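Local coordinates for phage-related protein (Bacillus cereus, PDB 4JG2) that is of unknown function but probably binds single-stranded DNA, as a phage-related protein of the Enc34 type, at residues A[83-88]-A[173-178]. Numbering follows the deposited sequence.
Sequences AAVDAA and KGVACG
Val175 sets its forked side chain against the helical turn that runs from Val85 to Ala88, and this one valine illustrates how a strand residue can pack against a helical turn through its methyls. CG1 favours Ala88, meeting the CB of Ala88 at 3.9 Å, the closest approach between the two segments. CG2 of Val175 leans on Val85, 4.2 Å from CG1 of Val85 and 4.1 Å from Val85 O, so it rests against both the side chain and the carbonyl of that residue. The preference is not exclusive, since CG2 of Val175 is also 4.2 Å from the CB of Ala88. With CG1 trans to the backbone N (chi1 177°) and CG2 opposite the carbonyl carbon, the two branches spread over residues three apart on the helix. Ala88 points its methyl toward the strand. The closest CA atoms, those of Val85 and Val175, are 6.7 Å apart. All three residues are buried, and Pro109 touches both valines, adding to the apolar cluster. Ala84 and Cys177 share Phe164 of strand 157-169 as a neighbour, extending the packed side past Val175.

Away from this patch the fit opens quickly. Asp86, partly exposed, leaves the helix on the side away from the strand, and its OD1 forms a salt bridge with Lys103. On the other segment, the chain bends sharply at Gly174, in a conformation (phi 148°, psi -136°) that would press a CB against the preceding carbonyl; Lys173, just before it, is exposed to solvent. What results is a helix-on-sheet interface, with helix 75-96 lying against the early part of strand 175-186 in a mixed beta-sheet.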
loop_
_atom_site.group_PDB
_atom_site.type_symbol
_atom_site.label_atom_id
_atom_site.label_comp_id
_atom_site.label_asym_id
_atom_site.label_seq_id
_atom_site.Cartn_x
_atom_site.Cartn_y
_atom_site.Cartn_z
ATOM N N ALA A 83 -1.844 10.883 9.692
ATOM C CA ALA A 83 -1.086 12.157 9.566
ATOM C C ALA A 83 -0.651 12.356 8.113
ATOM O O ALA A 83 -0.733 13.467 7.574
ATOM C CB ALA A 83 0.165 12.162 10.463
ATOM N N ALA A 84 -0.251 11.278 7.419
ATOM C CA ALA A 84 0.193 11.372 6.023
ATOM C C ALA A 84 -0.946 11.710 5.061
ATOM O O ALA A 84 -0.744 12.448 4.087
ATOM C CB ALA A 84 0.890 10.093 5.604
ATOM N N VAL A 85 -2.145 11.169 5.340
ATOM C CA VAL A 85 -3.301 11.486 4.553
ATOM C C VAL A 85 -3.647 12.971 4.663
ATOM O O VAL A 85 -3.897 13.609 3.668
ATOM C CB VAL A 85 -4.477 10.546 4.912
ATOM C CG1 VAL A 85 -5.795 11.005 4.323
ATOM C CG2 VAL A 85 -4.163 9.122 4.457
ATOM N N ASP A 86 -3.656 13.460 5.889
ATOM C CA ASP A 86 -3.858 14.898 6.103
ATOM C C ASP A 86 -2.790 15.747 5.400
ATOM O O ASP A 86 -3.094 16.795 4.817
ATOM C CB ASP A 86 -4.014 15.228 7.571
ATOM C CG ASP A 86 -5.365 14.787 8.148
ATOM O OD1 ASP A 86 -6.400 14.787 7.419
ATOM O OD2 ASP A 86 -5.384 14.484 9.366
ATOM N N ALA A 87 -1.521 15.311 5.486
ATOM C CA ALA A 87 -0.452 16.046 4.818
ATOM C C ALA A 87 -0.625 16.029 3.306
ATOM O O ALA A 87 -0.375 17.016 2.616
ATOM C CB ALA A 87 0.917 15.541 5.233
ATOM N N ALA A 88 -1.097 14.930 2.753
ATOM C CA ALA A 88 -1.381 14.827 1.316
ATOM C C ALA A 88 -2.433 15.809 0.891
ATOM O O ALA A 88 -2.346 16.439 -0.167
ATOM C CB ALA A 88 -1.723 13.385 0.948
ATOM N N LYS A 173 -11.812 10.984 -6.620
ATOM C CA LYS A 173 -10.889 12.018 -6.146
ATOM C C LYS A 173 -10.630 11.834 -4.669
ATOM O O LYS A 173 -11.524 11.315 -3.987
ATOM C CB LYS A 173 -11.442 13.399 -6.463
ATOM C CG LYS A 173 -12.735 13.663 -5.700
ATOM C CD LYS A 173 -13.565 14.808 -6.207
ATOM C CE LYS A 173 -14.804 15.008 -5.334
ATOM N NZ LYS A 173 -15.748 15.961 -5.940
ATOM N N GLY A 174 -9.473 12.265 -4.187
ATOM C CA GLY A 174 -9.123 12.066 -2.830
ATOM C C GLY A 174 -7.630 11.880 -2.652
ATOM O O GLY A 174 -6.832 12.624 -3.248
ATOM N N VAL A 175 -7.254 10.913 -1.838
ATOM C CA VAL A 175 -5.899 10.574 -1.528
ATOM C C VAL A 175 -5.654 9.109 -1.883
ATOM O O VAL A 175 -6.405 8.243 -1.463
ATOM C CB VAL A 175 -5.581 10.827 -0.050
ATOM C CG1 VAL A 175 -4.152 10.390 0.274
ATOM C CG2 VAL A 175 -5.743 12.274 0.272
ATOM N N ALA A 176 -4.623 8.903 -2.721
ATOM C CA ALA A 176 -4.187 7.604 -3.172
ATOM C C ALA A 176 -2.911 7.204 -2.467
ATOM O O ALA A 176 -2.276 7.998 -1.764
ATOM C CB ALA A 176 -3.960 7.586 -4.688
ATOM N N CYS A 177 -2.513 5.939 -2.630
ATOM C CA CYS A 177 -1.363 5.375 -1.982
ATOM C C CYS A 177 -0.427 4.764 -3.005
ATOM O O CYS A 177 -0.771 3.777 -3.670
ATOM C CB CYS A 177 -1.748 4.367 -0.951
ATOM S SG CYS A 177 -0.312 3.765 -0.040
ATOM N N GLY A 178 0.764 5.366 -3.129
ATOM C CA GLY A 178 1.785 4.855 -3.958
ATOM C C GLY A 178 2.611 3.770 -3.278
ATOM O O GLY A 178 3.060 3.948 -2.133
#